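Local atomic coordinates of ORF14 (Streptomyces clavuligerus, PDB entry 2WPW), a protein that probably transfers acyl groups from acetyl coenzyme A, which it binds, to an acceptor, as a tandem acetyltransferase of the GCN5-related (GNAT) family. Residues Glu127-Gly132 against Tyr325-Phe330; Gly232-His237 against Val254-Gly259; Thr238-Asp243 against Thr282-Ala287; Pro261-Gln266 against Val299-Thr304. One frame throughout, in Å; residues are numbered along the deposited sequence.

Contact 1 of 4, residues Glu127-Gly132 against Tyr325-Phe330; sequences ESLPSG and YDRWVF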
# COMPACT_ATOMS: atom_id res chain seq x y z
N GLU A 127 -0.63 -11.54 9.38
CA GLU A 127 -0.94 -12.47 10.47
C GLU A 127 -2.36 -12.31 10.89
O GLU A 127 -3.14 -11.57 10.26
CB GLU A 127 -0.06 -12.25 11.67
CG GLU A 127 1.39 -12.23 11.30
CD GLU A 127 2.31 -12.42 12.50
OE1 GLU A 127 2.14 -13.48 13.15
OE2 GLU A 127 3.17 -11.53 12.78
N SER A 128 -2.71 -12.98 11.98
CA SER A 128 -4.09 -13.08 12.39
C SER A 128 -4.47 -11.99 13.33
O SER A 128 -3.68 -11.57 14.17
CB SER A 128 -4.35 -14.43 13.08
OG SER A 128 -4.40 -15.42 12.11
N LEU A 129 -5.71 -11.55 13.20
CA LEU A 129 -6.27 -10.64 14.15
C LEU A 129 -6.81 -11.47 15.33
O LEU A 129 -7.48 -12.49 15.11
CB LEU A 129 -7.40 -9.92 13.47
CG LEU A 129 -7.44 -8.40 13.46
CD1 LEU A 129 -6.07 -7.79 13.64
CD2 LEU A 129 -8.18 -7.89 12.18
N PRO A 130 -6.55 -11.03 16.58
CA PRO A 130 -6.93 -11.77 17.78
C PRO A 130 -8.24 -12.54 17.66
O PRO A 130 -8.33 -13.63 18.22
CB PRO A 130 -7.05 -10.68 18.84
CG PRO A 130 -5.99 -9.71 18.49
CD PRO A 130 -5.93 -9.73 16.94
N SER A 131 -9.24 -11.98 16.99
CA SER A 131 -10.53 -12.67 16.88
C SER A 131 -11.07 -12.80 15.44
O SER A 131 -12.07 -13.51 15.24
CB SER A 131 -11.56 -11.98 17.76
OG SER A 131 -11.41 -10.59 17.56
N GLY A 132 -10.43 -12.13 14.47
CA GLY A 132 -10.72 -12.34 13.00
C GLY A 132 -10.28 -13.73 12.58
O GLY A 132 -9.68 -14.45 13.39
N TYR A 325 -10.22 -7.83 8.97
CA TYR A 325 -10.03 -9.10 8.37
C TYR A 325 -8.71 -9.75 8.82
O TYR A 325 -8.72 -10.84 9.41
CB TYR A 325 -10.15 -9.00 6.85
CG TYR A 325 -10.31 -10.36 6.21
CD1 TYR A 325 -11.56 -10.99 6.20
CD2 TYR A 325 -9.22 -11.03 5.68
CE1 TYR A 325 -11.71 -12.26 5.66
CE2 TYR A 325 -9.37 -12.31 5.14
CZ TYR A 325 -10.62 -12.90 5.14
OH TYR A 325 -10.78 -14.13 4.61
N ASP A 326 -7.59 -9.10 8.51
CA ASP A 326 -6.29 -9.64 8.85
C ASP A 326 -5.32 -8.54 9.40
O ASP A 326 -5.68 -7.35 9.43
CB ASP A 326 -5.68 -10.43 7.67
CG ASP A 326 -5.60 -9.64 6.36
OD1 ASP A 326 -5.56 -8.40 6.38
OD2 ASP A 326 -5.54 -10.27 5.28
N ARG A 327 -4.12 -8.95 9.84
CA ARG A 327 -3.27 -8.07 10.66
C ARG A 327 -1.91 -7.87 9.96
O ARG A 327 -1.23 -8.83 9.72
CB ARG A 327 -3.09 -8.70 12.05
CG ARG A 327 -2.62 -7.72 13.11
CD ARG A 327 -2.18 -8.37 14.42
NE ARG A 327 -1.56 -7.37 15.30
CZ ARG A 327 -0.60 -7.64 16.19
NH1 ARG A 327 -0.14 -8.87 16.36
NH2 ARG A 327 -0.09 -6.68 16.92
N TRP A 328 -1.55 -6.63 9.63
CA TRP A 328 -0.32 -6.33 8.93
C TRP A 328 0.81 -6.05 9.94
O TRP A 328 0.98 -4.92 10.33
CB TRP A 328 -0.56 -5.12 8.02
CG TRP A 328 -1.29 -5.47 6.74
CD1 TRP A 328 -1.82 -6.70 6.41
CD2 TRP A 328 -1.66 -4.59 5.66
NE1 TRP A 328 -2.43 -6.64 5.21
CE2 TRP A 328 -2.35 -5.37 4.71
CE3 TRP A 328 -1.43 -3.22 5.39
CZ2 TRP A 328 -2.82 -4.85 3.49
CZ3 TRP A 328 -1.90 -2.69 4.18
CH2 TRP A 328 -2.58 -3.51 3.23
N VAL A 329 1.55 -7.08 10.37
CA VAL A 329 2.58 -6.97 11.42
C VAL A 329 3.97 -6.53 10.87
O VAL A 329 4.36 -6.97 9.81
CB VAL A 329 2.74 -8.31 12.16
CG1 VAL A 329 3.63 -8.16 13.44
CG2 VAL A 329 1.36 -8.95 12.46
N PHE A 330 4.68 -5.63 11.57
CA PHE A 330 5.98 -5.14 11.06
C PHE A 330 7.15 -5.87 11.70
O PHE A 330 7.19 -6.03 12.90
CB PHE A 330 6.12 -3.62 11.30
CG PHE A 330 4.95 -2.85 10.76
CD1 PHE A 330 4.61 -2.94 9.42
CD2 PHE A 330 4.13 -2.12 11.60
CE1 PHE A 330 3.48 -2.29 8.90
CE2 PHE A 330 3.01 -1.45 11.09
CZ PHE A 330 2.68 -1.55 9.74
O HOH W 1 -7.52 -12.22 11.33
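Glu127 and Arg327 form an antiparallel hydrogen-bonded pair, Glu127 N giving a nearly straight bond of 2.8 Å to Arg327 O (171° at the hydrogen) and Arg327 N answering to Glu127 O. Beyond this pair the chain 127-132 leaves the strand, and a water carries the link onward, accepting from Leu129 N and donating to Tyr325 O at 2.7 Å. The Glu127 side chain crosses that of Val329 at about a right angle, its OE2 3.2 Å from Val329 CG2, while the same oxygen holds a salt bridge to Arg150. Cut back to an alanine, this position is likely to leave Arg150 without its carboxylate mate and one side of Val329 uncovered. Strand 323-334, from the C-terminal end of the chain, is inserted between strands 120-127 and 149-162; Tyr325 and Asp326, both facing His158, make a classic beta bulge in it. Leu129 meets Arg327 by its CD1, 3.5 Å from Arg327 CG, and its other methyl, CD2, lies 3.8 Å from Asp326 O. With CG anti to the backbone N (chi1 -161°) and the chain extended to NE, Arg327 runs its methylenes past Leu129 and Ser128 O, 3.5 Å from Arg327 CD, before its guanidinium reaches a salt bridge with Glu308.

Contact 2 of 4, residues Gly232-His237 against Val254-Gly259; sequences GRRAYH and VSKTTG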
# COMPACT_ATOMS: atom_id res chain seq x y z
N GLY A 232 -0.84 3.24 -13.78
CA GLY A 232 -2.21 3.12 -14.28
C GLY A 232 -3.28 3.23 -13.21
O GLY A 232 -4.37 2.75 -13.36
N ARG A 233 -3.00 3.86 -12.09
CA ARG A 233 -4.06 4.01 -11.08
C ARG A 233 -4.84 5.31 -11.31
O ARG A 233 -4.24 6.35 -11.52
CB ARG A 233 -3.51 3.98 -9.63
CG ARG A 233 -2.99 2.61 -9.19
CD ARG A 233 -1.92 2.74 -8.06
NE ARG A 233 -1.53 1.44 -7.56
CZ ARG A 233 -2.26 0.75 -6.69
NH1 ARG A 233 -3.41 1.28 -6.24
NH2 ARG A 233 -1.86 -0.45 -6.28
N ARG A 234 -6.15 5.21 -11.23
CA ARG A 234 -7.04 6.35 -11.16
C ARG A 234 -7.28 6.67 -9.68
O ARG A 234 -7.13 5.80 -8.81
CB ARG A 234 -8.43 5.98 -11.69
CG ARG A 234 -8.70 6.36 -13.14
CD ARG A 234 -8.81 5.17 -14.00
NE ARG A 234 -9.91 4.30 -13.58
CZ ARG A 234 -10.01 3.05 -14.03
NH1 ARG A 234 -9.08 2.63 -14.89
NH2 ARG A 234 -10.98 2.26 -13.65
N ALA A 235 -7.70 7.90 -9.40
CA ALA A 235 -7.90 8.30 -8.00
C ALA A 235 -9.05 9.32 -7.90
O ALA A 235 -9.20 10.11 -8.83
CB ALA A 235 -6.60 8.87 -7.42
N TYR A 236 -9.83 9.24 -6.81
CA TYR A 236 -11.00 10.09 -6.53
C TYR A 236 -10.79 10.87 -5.18
O TYR A 236 -10.59 10.29 -4.13
CB TYR A 236 -12.30 9.22 -6.47
CG TYR A 236 -12.51 8.51 -7.78
CD1 TYR A 236 -11.91 7.28 -8.03
CD2 TYR A 236 -13.20 9.13 -8.81
CE1 TYR A 236 -12.04 6.66 -9.28
CE2 TYR A 236 -13.35 8.52 -10.05
CZ TYR A 236 -12.76 7.30 -10.29
OH TYR A 236 -12.90 6.74 -11.55
N HIS A 237 -10.85 12.20 -5.23
CA HIS A 237 -10.60 12.97 -4.03
C HIS A 237 -11.80 13.84 -3.78
O HIS A 237 -12.39 14.40 -4.74
CB HIS A 237 -9.38 13.85 -4.26
CG HIS A 237 -8.07 13.10 -4.30
ND1 HIS A 237 -7.53 12.61 -5.46
CD2 HIS A 237 -7.18 12.81 -3.31
CE1 HIS A 237 -6.36 12.04 -5.19
NE2 HIS A 237 -6.13 12.16 -3.90
N VAL A 254 -9.50 7.78 -2.70
CA VAL A 254 -9.67 6.40 -3.11
C VAL A 254 -8.87 6.21 -4.39
O VAL A 254 -8.87 7.08 -5.28
CB VAL A 254 -11.14 6.06 -3.41
CG1 VAL A 254 -11.24 4.71 -4.23
CG2 VAL A 254 -11.93 5.99 -2.11
N SER A 255 -8.17 5.08 -4.46
CA SER A 255 -7.22 4.75 -5.48
C SER A 255 -7.82 3.54 -6.19
O SER A 255 -8.39 2.62 -5.52
CB SER A 255 -5.89 4.41 -4.82
OG SER A 255 -4.89 4.03 -5.78
N LYS A 256 -7.77 3.53 -7.53
CA LYS A 256 -8.31 2.41 -8.36
C LYS A 256 -7.28 1.95 -9.41
O LYS A 256 -6.88 2.77 -10.27
CB LYS A 256 -9.53 2.89 -9.12
CG LYS A 256 -10.68 1.90 -9.13
CD LYS A 256 -10.77 1.08 -10.37
CE LYS A 256 -11.23 -0.35 -10.02
NZ LYS A 256 -10.10 -1.26 -10.22
N THR A 257 -6.82 0.70 -9.32
CA THR A 257 -5.90 0.14 -10.31
C THR A 257 -6.70 -0.02 -11.62
O THR A 257 -7.95 -0.14 -11.61
CB THR A 257 -5.33 -1.27 -9.90
OG1 THR A 257 -6.42 -2.19 -9.61
CG2 THR A 257 -4.38 -1.20 -8.66
N THR A 258 -5.98 0.06 -12.74
CA THR A 258 -6.55 -0.22 -14.03
C THR A 258 -7.25 -1.59 -14.00
O THR A 258 -8.34 -1.74 -14.59
CB THR A 258 -5.44 -0.30 -15.11
OG1 THR A 258 -4.92 0.99 -15.34
CG2 THR A 258 -5.99 -0.82 -16.44
N GLY A 259 -6.63 -2.57 -13.32
CA GLY A 259 -7.18 -3.92 -13.18
C GLY A 259 -8.21 -4.10 -12.07
O GLY A 259 -8.31 -3.27 -11.15
O HOH W 2 -9.90 0.25 -15.90
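Backbone hydrogen bonds join Arg234 to Lys256 and Tyr236 to Val254 in both directions, with the non-hydrogen-bonded pair Ala235 and Ser255 between them. Lys256 N to Arg234 O and Arg234 N to Lys256 O are both 2.7 Å, and the strand segments run antiparallel at 161°. CA-H...O contacts fill in between, Ala235 CA lying 3.1 Å from Val254 O.

Side-chain hydroxyls add two further bonds. Thr258 OG1 donates to Gly232 O at 2.7 Å, in the carbonyl plane and on a lone pair, tying the two segments together beyond the paired strands; Gly232 itself, at positive phi, is the C-prime residue of the Schellman motif ending the preceding helix. Ser255 OG, placed anti to the backbone N (chi1 179°), accepts a long, bent bond from Arg233 NH1 (3.2 Å, 139° at the hydrogen), near the guanidinium plane.

Thr257 CG2 sits over the centre of one face of the Arg233 guanidinium, 3.5 Å from Arg233 CZ, while Asp45 takes the NH2 of that group in a salt bridge.

The like-charged Arg234 and Lys256 lie side by side, Arg234 NH2 3.5 Å from Lys256 CD, but Arg234 is salt-bridged to Glu296, and Lys256 NZ curls back to Thr257 O and Asn260 O. A water in the guanidinium plane accepts from Arg234 NH1 at 2.7 Å and donates to Thr258 O.

Two neighbouring strands, 234-242 and 247-256, paired this way and joined by a short connection make a beta hairpin, an element of the GNAT fold.

Contact 3 of 4, residues Thr238-Asp243 against Thr282-Ala287; sequences TGAVHD and TLLKLA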
# COMPACT_ATOMS: atom_id res chain seq x y z
N THR A 238 -12.19 14.01 -2.53
CA THR A 238 -13.22 14.99 -2.31
C THR A 238 -12.63 15.92 -1.31
O THR A 238 -11.99 15.48 -0.35
CB THR A 238 -14.51 14.34 -1.80
OG1 THR A 238 -15.05 13.53 -2.84
CG2 THR A 238 -15.58 15.37 -1.46
N GLY A 239 -12.78 17.21 -1.52
CA GLY A 239 -12.32 18.18 -0.52
C GLY A 239 -13.44 18.94 0.21
O GLY A 239 -14.50 19.18 -0.36
N ALA A 240 -13.21 19.31 1.47
CA ALA A 240 -14.15 20.24 2.13
C ALA A 240 -13.54 21.65 2.30
O ALA A 240 -12.49 21.81 2.92
CB ALA A 240 -14.66 19.67 3.43
N VAL A 241 -14.18 22.67 1.74
CA VAL A 241 -13.64 24.05 1.83
C VAL A 241 -14.43 24.91 2.80
O VAL A 241 -15.68 24.87 2.83
CB VAL A 241 -13.55 24.79 0.46
CG1 VAL A 241 -13.07 26.22 0.67
CG2 VAL A 241 -12.60 24.10 -0.53
N HIS A 242 -13.73 25.67 3.63
CA HIS A 242 -14.42 26.66 4.51
C HIS A 242 -14.65 27.97 3.77
O HIS A 242 -13.68 28.66 3.47
CB HIS A 242 -13.59 26.97 5.76
CG HIS A 242 -14.27 27.86 6.73
ND1 HIS A 242 -13.80 29.12 7.04
CD2 HIS A 242 -15.41 27.69 7.45
CE1 HIS A 242 -14.61 29.68 7.93
NE2 HIS A 242 -15.59 28.84 8.19
N ASP A 243 -15.89 28.30 3.47
CA ASP A 243 -16.20 29.34 2.47
C ASP A 243 -15.66 30.72 2.82
O ASP A 243 -14.98 31.37 2.00
CB ASP A 243 -17.71 29.39 2.20
CG ASP A 243 -18.24 28.12 1.47
OD1 ASP A 243 -19.37 27.67 1.80
OD2 ASP A 243 -17.55 27.58 0.56
N THR A 282 -16.94 11.97 8.24
CA THR A 282 -17.89 11.08 7.65
C THR A 282 -18.46 11.65 6.32
O THR A 282 -18.68 10.91 5.37
CB THR A 282 -19.02 10.78 8.62
OG1 THR A 282 -18.50 10.04 9.72
CG2 THR A 282 -20.08 9.95 7.89
N LEU A 283 -18.70 12.96 6.28
CA LEU A 283 -19.14 13.62 5.06
C LEU A 283 -18.20 13.36 3.84
O LEU A 283 -18.67 12.95 2.75
CB LEU A 283 -19.28 15.10 5.32
CG LEU A 283 -19.70 15.95 4.13
CD1 LEU A 283 -21.03 15.44 3.61
CD2 LEU A 283 -19.74 17.46 4.52
N LEU A 284 -16.90 13.56 4.06
CA LEU A 284 -15.85 13.30 3.06
C LEU A 284 -15.84 11.85 2.51
O LEU A 284 -15.90 11.61 1.29
CB LEU A 284 -14.50 13.62 3.67
CG LEU A 284 -13.93 15.00 3.38
CD1 LEU A 284 -14.85 15.87 2.72
CD2 LEU A 284 -13.32 15.72 4.58
N LYS A 285 -15.79 10.89 3.44
CA LYS A 285 -15.86 9.49 3.11
C LYS A 285 -17.11 9.15 2.31
O LYS A 285 -17.04 8.50 1.25
CB LYS A 285 -15.84 8.65 4.40
CG LYS A 285 -14.46 8.62 5.08
CD LYS A 285 -14.47 7.94 6.42
CE LYS A 285 -13.36 8.46 7.31
NZ LYS A 285 -13.31 7.76 8.66
N LEU A 286 -18.25 9.58 2.81
CA LEU A 286 -19.49 9.22 2.12
C LEU A 286 -19.56 9.89 0.73
O LEU A 286 -19.77 9.18 -0.27
CB LEU A 286 -20.73 9.47 3.00
CG LEU A 286 -20.86 8.41 4.08
CD1 LEU A 286 -22.10 8.61 5.03
CD2 LEU A 286 -20.86 7.02 3.40
N ALA A 287 -19.34 11.22 0.67
CA ALA A 287 -19.37 11.96 -0.59
C ALA A 287 -18.38 11.49 -1.65
O ALA A 287 -18.69 11.53 -2.86
CB ALA A 287 -19.15 13.44 -0.36
O HOH W 3 -17.56 13.77 -3.53
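Leu284 and Ala287, on the helix 282-287, face Thr238 and Ala240 across a buried helix-on-sheet contact of the GNAT fold, in which helix 280-295 packs against strand 234-242. The segment axes come within 8.3 Å, their directions 145° apart, and no direct hydrogen bond joins the two segments.

Leu284 is the first residue of the helix segment to make close contact. Its CD1 methyl enters between the side chains of Thr238 and Ala240, lying 3.9 Å from Ala240 CB and 4.3 Å from Thr238 CG2, and it also comes over the backbone at Gly239, whose C is 4.2 Å away from Leu284 CD1. One branch of the leucine therefore does all the close touching.

One turn on, Ala287 adds its own methyl, CB, 4.2 Å from Thr238 CG2. That threonine methyl stands anti to the backbone N, with OG1 anti to the carbonyl carbon (chi1 -67°), and OG1 accepts a hydrogen bond from Asn288 ND2, the next residue along the helix. The neighbouring strand 180-185 borders the same patch, with Leu182 touching both Ala240 and Ala287. A water lies 2.6 Å from Thr238 OG1 and gives a weak bond to Ala287 O.

Contact 4 of 4, residues Pro261-Gln266 against Val299-Thr304; sequences PAYALQ and VRLVET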
# COMPACT_ATOMS: atom_id res chain seq x y z
N PRO A 261 -11.99 -4.58 -11.77
CA PRO A 261 -13.07 -3.59 -11.79
C PRO A 261 -13.85 -3.63 -10.47
O PRO A 261 -14.44 -2.65 -10.10
CB PRO A 261 -13.97 -4.08 -12.95
CG PRO A 261 -13.09 -5.00 -13.79
CD PRO A 261 -12.19 -5.66 -12.75
N ALA A 262 -13.83 -4.74 -9.75
CA ALA A 262 -14.65 -4.78 -8.53
C ALA A 262 -13.98 -4.22 -7.23
O ALA A 262 -14.63 -4.14 -6.16
CB ALA A 262 -15.22 -6.18 -8.28
N TYR A 263 -12.68 -3.88 -7.33
CA TYR A 263 -11.84 -3.60 -6.15
C TYR A 263 -11.36 -2.13 -6.11
O TYR A 263 -11.10 -1.53 -7.14
CB TYR A 263 -10.61 -4.46 -6.19
CG TYR A 263 -10.83 -5.90 -5.83
CD1 TYR A 263 -10.55 -6.36 -4.55
CD2 TYR A 263 -11.27 -6.81 -6.78
CE1 TYR A 263 -10.74 -7.63 -4.23
CE2 TYR A 263 -11.46 -8.10 -6.44
CZ TYR A 263 -11.19 -8.50 -5.17
OH TYR A 263 -11.36 -9.81 -4.81
N ALA A 264 -11.20 -1.58 -4.91
CA ALA A 264 -10.66 -0.24 -4.79
C ALA A 264 -9.94 -0.09 -3.43
O ALA A 264 -10.13 -0.93 -2.52
CB ALA A 264 -11.76 0.81 -4.95
N LEU A 265 -9.15 0.98 -3.31
CA LEU A 265 -8.41 1.19 -2.08
C LEU A 265 -8.82 2.47 -1.39
O LEU A 265 -8.76 3.57 -1.98
CB LEU A 265 -6.91 1.14 -2.35
CG LEU A 265 -5.94 1.51 -1.22
CD1 LEU A 265 -6.07 0.58 -0.09
CD2 LEU A 265 -4.51 1.41 -1.75
N GLN A 266 -9.24 2.37 -0.13
CA GLN A 266 -9.72 3.57 0.55
C GLN A 266 -8.54 4.23 1.22
O GLN A 266 -7.89 3.57 2.03
CB GLN A 266 -10.74 3.18 1.62
CG GLN A 266 -10.83 4.20 2.71
CD GLN A 266 -11.68 5.31 2.28
OE1 GLN A 266 -12.91 5.22 2.32
NE2 GLN A 266 -11.07 6.39 1.84
N VAL A 299 -17.44 -1.31 -8.66
CA VAL A 299 -16.76 -1.44 -7.39
C VAL A 299 -17.69 -2.02 -6.34
O VAL A 299 -18.82 -1.56 -6.14
CB VAL A 299 -16.18 -0.15 -6.87
CG1 VAL A 299 -15.77 -0.34 -5.46
CG2 VAL A 299 -14.97 0.22 -7.66
N ARG A 300 -17.18 -3.02 -5.65
CA ARG A 300 -17.94 -3.73 -4.66
C ARG A 300 -17.05 -3.91 -3.40
O ARG A 300 -17.54 -3.91 -2.26
CB ARG A 300 -18.30 -5.07 -5.25
CG ARG A 300 -19.76 -5.32 -5.50
CD ARG A 300 -20.48 -4.32 -6.41
NE ARG A 300 -21.79 -4.17 -5.83
CZ ARG A 300 -22.32 -3.02 -5.42
NH1 ARG A 300 -21.66 -1.86 -5.59
NH2 ARG A 300 -23.54 -3.03 -4.86
N LEU A 301 -15.74 -4.04 -3.61
CA LEU A 301 -14.82 -4.43 -2.51
C LEU A 301 -13.79 -3.35 -2.23
O LEU A 301 -12.93 -3.15 -3.07
CB LEU A 301 -14.15 -5.77 -2.80
CG LEU A 301 -15.10 -6.95 -3.02
CD1 LEU A 301 -14.36 -8.22 -3.40
CD2 LEU A 301 -15.94 -7.20 -1.79
N VAL A 302 -13.87 -2.67 -1.08
CA VAL A 302 -12.96 -1.55 -0.76
C VAL A 302 -12.12 -1.87 0.46
O VAL A 302 -12.63 -2.36 1.48
CB VAL A 302 -13.78 -0.27 -0.54
CG1 VAL A 302 -12.87 0.99 -0.31
CG2 VAL A 302 -14.78 -0.08 -1.74
N GLU A 303 -10.81 -1.66 0.36
CA GLU A 303 -9.96 -2.05 1.45
C GLU A 303 -9.37 -0.85 2.11
O GLU A 303 -9.20 0.18 1.47
CB GLU A 303 -8.85 -3.04 1.03
CG GLU A 303 -7.87 -2.50 0.01
CD GLU A 303 -6.78 -3.51 -0.36
OE1 GLU A 303 -5.97 -3.87 0.50
OE2 GLU A 303 -6.76 -3.94 -1.52
N THR A 304 -9.06 -0.95 3.39
CA THR A 304 -8.34 0.14 4.03
C THR A 304 -7.54 -0.41 5.19
O THR A 304 -7.76 -1.54 5.58
CB THR A 304 -9.32 1.25 4.48
OG1 THR A 304 -8.61 2.48 4.65
CG2 THR A 304 -10.05 0.91 5.81
O HOH W 4 -8.60 -3.41 -3.21
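Tyr263 and Leu301 lie side by side pointing the same way, the leucine CB over one face of the ring and its CD1 3.6 Å from Tyr263 CZ. A glycine in place of Tyr263 is likely to leave Leu301 CB and CD1 without the ring against which they pack. Leu265 crosses Glu303 at a slant, its CD1 3.6 Å from Glu303 CG. On the other face of the sheet, Val302 CG1 reaches Gln266 CB at 3.6 Å, and Ala264 CB packs more loosely against Val299 and Val302. Thr304 OG1 donates to Gln266 O at 2.9 Å, coming from above the carbonyl plane.

These side chains are set in register by parallel backbone pairing. Ala262 O takes two donors, Leu301 N nearly along the C=O axis and Arg300 N from above the carbonyl plane, and the bonds continue through Ala264 to Gln266 N, 2.7 Å from Glu303 O. Strands 263-271 and 301-307, joined through helix 280-295, make a beta-alpha-beta unit of the GNAT fold.

Further out, Glu303 hydrogen-bonds His158 through OE1, while a water donates both to its OE2, at 2.6 Å, and to Ala264 O. The contact therefore has an apolar part, where Tyr263 packs on Leu301, and a separate polar one, where the bonds from His158 and the water would probably stabilise the negative charge of Glu303.

Overall arrangement
Contacts 2, 3 and 4 all fall in the second GNAT region of the chain, whereas contact 1 brings the C-terminal strand 323-334 against the first. Contact 2 and contact 4 are the closest pair, their centres 10 Å apart, and they touch where Ser255 O meets Leu265 N at 2.9 Å, a probable hydrogen bond between neighbouring strands. Contact 3 prolongs strand 234-242 away from contact 2, about 19 Å between centres, and packs on the helix 280-295 that connects the two strands of contact 4. Contact 1 encloses all three along the chain. It is about 19 Å from contact 4 between centres, with His158 bonded to residues of both. Bound acetyl coenzyme A lies about 9 Å from the Glu127 side chain.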